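Side-chain contacts in Dps family protein (Staphylococcus aureus subsp. aureus, PDB 2D5K), which is a metal-binding, ferritin-like protein of the Dps family that forms a twelve-subunit assembly, and probably stores iron and protects DNA from oxidative damage: residues B[14-17]-B[18-22]; B[21-24]-B[25-29]. All coordinates share one frame; numbering follows the deposited sequence.

Interaction 1. Residues B[14-17]-B[18-22]; sequences QQVA and NWTVA
Q14 to N18, Q15 to W19, V16 to T20 and A17 to V21 are each joined by a backbone hydrogen bond. Residues 14-17 and 18-22 are therefore successive turns of one unbroken alpha-helix, helix 5-32. The contact is local, between side chains three and four residues apart.

N18 is gripped on both sides of its amide. Q14 NE2 donates to N18 OD1 at 2.9 Å. OD1 lies in the amide plane of Q14, but NE2 stands above the carbonyl plane of N18, and the bond is bent. On the other end, N18 ND2 donates to Q15 OE1 at 3.2 Å. This bond is straighter, 163°, yet it meets OE1 from above the carbonyl plane of Q15. The amide planes of Q15 and N18 are 69° apart.

Q15 bends at chi2 (-48°), which carries its amide forward along the helix to N18 and W19. Q15 OE1 also takes a weak bond from W19 NE1 at 3.3 Å. The two side chains run side by side, and W19 CD1 comes within 3.0 Å of Q15 O.

The chi1 torsion of T20 sets OG1 beside the backbone N, within reach of V16 O. T20 OG1 donates to V16 O at 2.7 Å, and T20 N reaches this oxygen from the opposite face, so it takes two bonds.

I82 N is a further donor to N18 OD1, and Q109 OE1 accepts from both N18 ND2 and Q15 NE2. The W19 ring meets Y55 edge-to-face. W19 packs among helices 38-65, 92-120 and 123-147, inside the four-helix bundle.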
ATOM      1  N   GLN B  14       1.578  30.310 -23.393  1.00 19.95           N
ATOM      2  CA  GLN B  14       1.677  31.398 -22.428  1.00 19.52           C
ATOM      3  C   GLN B  14       1.722  30.794 -21.028  1.00 18.25           C
ATOM      4  O   GLN B  14       2.488  31.244 -20.177  1.00 16.55           O
ATOM      5  CB  GLN B  14       0.480  32.341 -22.553  1.00 20.38           C
ATOM      6  CG  GLN B  14       0.391  33.403 -21.457  1.00 24.14           C
ATOM      7  CD  GLN B  14       1.518  34.425 -21.520  1.00 27.04           C
ATOM      8  OE1 GLN B  14       1.658  35.153 -22.504  1.00 27.93           O
ATOM      9  NE2 GLN B  14       2.325  34.483 -20.466  1.00 21.91           N
ATOM     10  N   GLN B  15       0.906  29.767 -20.791  1.00 16.59           N
ATOM     11  CA  GLN B  15       0.887  29.117 -19.486  1.00 16.47           C
ATOM     12  C   GLN B  15       2.103  28.214 -19.286  1.00 18.04           C
ATOM     13  O   GLN B  15       2.614  28.105 -18.176  1.00 16.41           O
ATOM     14  CB  GLN B  15      -0.401  28.310 -19.293  1.00 17.96           C
ATOM     15  CG  GLN B  15      -1.671  29.159 -19.263  1.00 15.94           C
ATOM     16  CD  GLN B  15      -1.553  30.353 -18.332  1.00 17.06           C
ATOM     17  OE1 GLN B  15      -1.070  30.232 -17.205  1.00 17.14           O
ATOM     18  NE2 GLN B  15      -2.001  31.514 -18.797  1.00 15.60           N
ATOM     19  N   VAL B  16       2.572  27.561 -20.347  1.00 19.91           N
ATOM     20  CA  VAL B  16       3.753  26.710 -20.204  1.00 20.01           C
ATOM     21  C   VAL B  16       4.891  27.613 -19.738  1.00 19.45           C
ATOM     22  O   VAL B  16       5.673  27.247 -18.854  1.00 19.00           O
ATOM     23  CB  VAL B  16       4.158  26.034 -21.538  1.00 21.83           C
ATOM     24  CG1 VAL B  16       5.465  25.264 -21.355  1.00 22.80           C
ATOM     25  CG2 VAL B  16       3.065  25.081 -21.993  1.00 22.13           C
ATOM     26  N   ALA B  17       4.960  28.804 -20.327  1.00 18.00           N
ATOM     27  CA  ALA B  17       5.982  29.787 -19.979  1.00 19.05           C
ATOM     28  C   ALA B  17       5.809  30.268 -18.539  1.00 17.12           C
ATOM     29  O   ALA B  17       6.763  30.256 -17.762  1.00 15.93           O
ATOM     30  CB  ALA B  17       5.916  30.969 -20.937  1.00 18.61           C
ATOM     31  N   ASN B  18       4.594  30.690 -18.188  1.00 16.20           N
ATOM     32  CA  ASN B  18       4.309  31.163 -16.831  1.00 15.32           C
ATOM     33  C   ASN B  18       4.713  30.157 -15.762  1.00 15.73           C
ATOM     34  O   ASN B  18       5.387  30.498 -14.795  1.00 15.82           O
ATOM     35  CB  ASN B  18       2.812  31.427 -16.624  1.00 15.47           C
ATOM     36  CG  ASN B  18       2.299  32.615 -17.406  1.00 18.53           C
ATOM     37  OD1 ASN B  18       3.053  33.513 -17.781  1.00 17.98           O
ATOM     38  ND2 ASN B  18       0.986  32.640 -17.631  1.00 16.42           N
ATOM     39  N   TRP B  19       4.283  28.913 -15.937  1.00 14.55           N
ATOM     40  CA  TRP B  19       4.559  27.896 -14.943  1.00 14.25           C
ATOM     41  C   TRP B  19       5.980  27.362 -14.931  1.00 14.98           C
ATOM     42  O   TRP B  19       6.434  26.834 -13.917  1.00 15.08           O
ATOM     43  CB  TRP B  19       3.521  26.779 -15.062  1.00 16.04           C
ATOM     44  CG  TRP B  19       2.157  27.302 -14.682  1.00 17.04           C
ATOM     45  CD1 TRP B  19       1.195  27.794 -15.523  1.00 19.49           C
ATOM     46  CD2 TRP B  19       1.659  27.494 -13.351  1.00 18.69           C
ATOM     47  NE1 TRP B  19       0.133  28.286 -14.796  1.00 18.97           N
ATOM     48  CE2 TRP B  19       0.393  28.112 -13.462  1.00 19.58           C
ATOM     49  CE3 TRP B  19       2.163  27.206 -12.076  1.00 20.33           C
ATOM     50  CZ2 TRP B  19      -0.378  28.447 -12.343  1.00 19.77           C
ATOM     51  CZ3 TRP B  19       1.396  27.540 -10.962  1.00 22.92           C
ATOM     52  CH2 TRP B  19       0.138  28.155 -11.107  1.00 23.09           C
ATOM     53  N   THR B  20       6.689  27.512 -16.039  1.00 14.54           N
ATOM     54  CA  THR B  20       8.075  27.072 -16.066  1.00 16.20           C
ATOM     55  C   THR B  20       8.843  28.090 -15.219  1.00 15.28           C
ATOM     56  O   THR B  20       9.693  27.724 -14.411  1.00 15.88           O
ATOM     57  CB  THR B  20       8.634  27.042 -17.498  1.00 17.80           C
ATOM     58  OG1 THR B  20       7.956  26.022 -18.249  1.00 18.75           O
ATOM     59  CG2 THR B  20      10.125  26.734 -17.484  1.00 17.50           C
ATOM     60  N   VAL B  21       8.527  29.370 -15.393  1.00 14.77           N
ATOM     61  CA  VAL B  21       9.187  30.409 -14.608  1.00 14.85           C
ATOM     62  C   VAL B  21       8.782  30.268 -13.142  1.00 14.69           C
ATOM     63  O   VAL B  21       9.626  30.352 -12.246  1.00 13.17           O
ATOM     64  CB  VAL B  21       8.818  31.822 -15.103  1.00 15.61           C
ATOM     65  CG1 VAL B  21       9.468  32.871 -14.214  1.00 14.84           C
ATOM     66  CG2 VAL B  21       9.280  32.003 -16.545  1.00 16.80           C
ATOM     67  N   ALA B  22       7.491  30.041 -12.901  1.00 13.97           N
ATOM     68  CA  ALA B  22       6.987  29.887 -11.538  1.00 13.56           C
ATOM     69  C   ALA B  22       7.629  28.688 -10.850  1.00 14.08           C
ATOM     70  O   ALA B  22       7.887  28.715  -9.646  1.00 14.22           O
ATOM     71  CB  ALA B  22       5.473  29.725 -11.553  1.00 14.96           C
TER

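Interaction 2. Residues B[21-24]-B[25-29]; sequences VAYT and KLHNF
Y23 and H27 meet one turn apart on helix 5-32, whose backbone bonds from K25 N to V21 O, L26 N to A22 O and N28 N to T24 O carry residues 21-24 directly into 25-29.

H27 turns its imidazole back over the preceding turn. H27 ND1 donates to Y23 O at 2.8 Å. The bond is nearly straight, 171°, and the oxygen lies in the ring plane. ND1 stands above the carbonyl plane of Y23, while H27 N approaches Y23 O from the other face at 3.3 Å. The ND1 bond fixes the rotation of the imidazole. Y23 O is gripped by two donors, H27 ND1 and H27 N.

The same ring brings CE1 over one face of Y23, near the rim. H27 CE1 lies 3.3 Å from Y23 CZ. The rings are oblique, with planes 56° apart. Y23 is extended to meet it, CG anti to the backbone N (chi1 179°).

L26 sets CG 3.2 Å from A22 O. K25 runs off to another partner set: its NZ forms salt bridges with E98 and D102.

The ring of H27 also stacks on Y49 of helix 38-65. Y23 meets Y23 of a second subunit, and N28 ND2 bonds to G72 O there. The pair thus lies on the first helix of the ferritin-like bundle, at a subunit interface of the Dps dodecamer. In Dps proteins the intersubunit ferroxidase site uses a histidine slightly further along this helix.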
ATOM      1  N   VAL B  21       8.527  29.370 -15.393  1.00 14.77           N
ATOM      2  CA  VAL B  21       9.187  30.409 -14.608  1.00 14.85           C
ATOM      3  C   VAL B  21       8.782  30.268 -13.142  1.00 14.69           C
ATOM      4  O   VAL B  21       9.626  30.352 -12.246  1.00 13.17           O
ATOM      5  CB  VAL B  21       8.818  31.822 -15.103  1.00 15.61           C
ATOM      6  CG1 VAL B  21       9.468  32.871 -14.214  1.00 14.84           C
ATOM      7  CG2 VAL B  21       9.280  32.003 -16.545  1.00 16.80           C
ATOM      8  N   ALA B  22       7.491  30.041 -12.901  1.00 13.97           N
ATOM      9  CA  ALA B  22       6.987  29.887 -11.538  1.00 13.56           C
ATOM     10  C   ALA B  22       7.629  28.688 -10.850  1.00 14.08           C
ATOM     11  O   ALA B  22       7.887  28.715  -9.646  1.00 14.22           O
ATOM     12  CB  ALA B  22       5.473  29.725 -11.553  1.00 14.96           C
ATOM     13  N   TYR B  23       7.886  27.637 -11.620  1.00 15.21           N
ATOM     14  CA  TYR B  23       8.503  26.425 -11.084  1.00 15.61           C
ATOM     15  C   TYR B  23       9.799  26.767 -10.350  1.00 14.70           C
ATOM     16  O   TYR B  23      10.035  26.311  -9.228  1.00 15.91           O
ATOM     17  CB  TYR B  23       8.797  25.448 -12.226  1.00 17.07           C
ATOM     18  CG  TYR B  23       9.456  24.164 -11.784  1.00 20.21           C
ATOM     19  CD1 TYR B  23       8.722  23.158 -11.151  1.00 19.90           C
ATOM     20  CD2 TYR B  23      10.817  23.956 -11.992  1.00 19.88           C
ATOM     21  CE1 TYR B  23       9.334  21.972 -10.738  1.00 20.91           C
ATOM     22  CE2 TYR B  23      11.437  22.780 -11.583  1.00 22.31           C
ATOM     23  CZ  TYR B  23      10.694  21.794 -10.959  1.00 21.29           C
ATOM     24  OH  TYR B  23      11.314  20.632 -10.562  1.00 23.06           O
ATOM     25  N   THR B  24      10.637  27.572 -10.987  1.00 14.55           N
ATOM     26  CA  THR B  24      11.905  27.965 -10.383  1.00 13.84           C
ATOM     27  C   THR B  24      11.714  29.031  -9.303  1.00 14.22           C
ATOM     28  O   THR B  24      12.410  29.016  -8.286  1.00 13.63           O
ATOM     29  CB  THR B  24      12.898  28.445 -11.466  1.00 15.78           C
ATOM     30  OG1 THR B  24      13.338  27.309 -12.224  1.00 18.42           O
ATOM     31  CG2 THR B  24      14.116  29.122 -10.840  1.00 16.17           C
ATOM     32  N   LYS B  25      10.770  29.946  -9.498  1.00 15.13           N
ATOM     33  CA  LYS B  25      10.549  30.962  -8.476  1.00 15.41           C
ATOM     34  C   LYS B  25      10.069  30.289  -7.196  1.00 15.84           C
ATOM     35  O   LYS B  25      10.414  30.719  -6.093  1.00 14.54           O
ATOM     36  CB  LYS B  25       9.524  32.012  -8.927  1.00 17.67           C
ATOM     37  CG  LYS B  25       9.267  33.053  -7.842  1.00 17.62           C
ATOM     38  CD  LYS B  25       8.874  34.421  -8.386  1.00 21.46           C
ATOM     39  CE  LYS B  25       7.465  34.450  -8.920  1.00 20.06           C
ATOM     40  NZ  LYS B  25       7.063  35.856  -9.256  1.00 19.46           N
ATOM     41  N   LEU B  26       9.281  29.225  -7.340  1.00 14.89           N
ATOM     42  CA  LEU B  26       8.780  28.505  -6.177  1.00 14.78           C
ATOM     43  C   LEU B  26       9.911  27.754  -5.477  1.00 14.01           C
ATOM     44  O   LEU B  26       9.853  27.540  -4.274  1.00 13.98           O
ATOM     45  CB  LEU B  26       7.654  27.546  -6.578  1.00 14.88           C
ATOM     46  CG  LEU B  26       6.317  28.238  -6.862  1.00 15.29           C
ATOM     47  CD1 LEU B  26       5.395  27.302  -7.635  1.00 15.85           C
ATOM     48  CD2 LEU B  26       5.675  28.662  -5.548  1.00 16.71           C
ATOM     49  N   HIS B  27      10.934  27.345  -6.227  1.00 14.85           N
ATOM     50  CA  HIS B  27      12.075  26.675  -5.612  1.00 15.03           C
ATOM     51  C   HIS B  27      12.820  27.726  -4.801  1.00 14.40           C
ATOM     52  O   HIS B  27      13.257  27.472  -3.681  1.00 14.48           O
ATOM     53  CB  HIS B  27      13.022  26.094  -6.667  1.00 15.57           C
ATOM     54  CG  HIS B  27      12.689  24.692  -7.065  1.00 16.48           C
ATOM     55  ND1 HIS B  27      11.624  24.381  -7.882  1.00 19.45           N
ATOM     56  CD2 HIS B  27      13.269  23.512  -6.737  1.00 18.65           C
ATOM     57  CE1 HIS B  27      11.562  23.070  -8.041  1.00 19.09           C
ATOM     58  NE2 HIS B  27      12.549  22.520  -7.356  1.00 18.64           N
ATOM     59  N   ASN B  28      12.954  28.913  -5.384  1.00 14.25           N
ATOM     60  CA  ASN B  28      13.632  30.024  -4.723  1.00 13.88           C
ATOM     61  C   ASN B  28      12.952  30.315  -3.385  1.00 14.63           C
ATOM     62  O   ASN B  28      13.613  30.404  -2.349  1.00 14.50           O
ATOM     63  CB  ASN B  28      13.589  31.260  -5.630  1.00 15.94           C
ATOM     64  CG  ASN B  28      14.265  32.470  -5.012  1.00 17.62           C
ATOM     65  OD1 ASN B  28      13.857  32.951  -3.956  1.00 17.85           O
ATOM     66  ND2 ASN B  28      15.307  32.974  -5.675  1.00 20.21           N
ATOM     67  N   PHE B  29      11.628  30.450  -3.401  1.00 14.53           N
ATOM     68  CA  PHE B  29      10.898  30.734  -2.168  1.00 14.87           C
ATOM     69  C   PHE B  29      11.017  29.560  -1.196  1.00 14.63           C
ATOM     70  O   PHE B  29      11.134  29.750   0.010  1.00 14.83           O
ATOM     71  CB  PHE B  29       9.427  31.044  -2.477  1.00 15.16           C
ATOM     72  CG  PHE B  29       9.214  32.367  -3.184  1.00 16.36           C
ATOM     73  CD1 PHE B  29      10.292  33.204  -3.475  1.00 16.72           C
ATOM     74  CD2 PHE B  29       7.935  32.772  -3.555  1.00 18.11           C
ATOM     75  CE1 PHE B  29      10.099  34.424  -4.126  1.00 17.51           C
ATOM     76  CE2 PHE B  29       7.730  33.991  -4.206  1.00 18.72           C
ATOM     77  CZ  PHE B  29       8.819  34.818  -4.491  1.00 17.67           C
TER

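How the interactions relate
Interactions 1 and 2 overlap on helix 5-32, sharing V21 and A22; their centres are 10 Å apart. Both are largely buried, but in different surroundings. Interaction 1 lies nearer the centre of the chain, 6 Å against 10 Å. Its chemistry is an amide network, tied to Q109 and I82 of the same subunit, with an indole set into the bundle. Interaction 2 combines an aromatic pair with charge, and it adds partners from a second subunit. In each, a side chain returns to a carbonyl one turn back: a threonine hydroxyl in 14-22, an imidazole in 21-29.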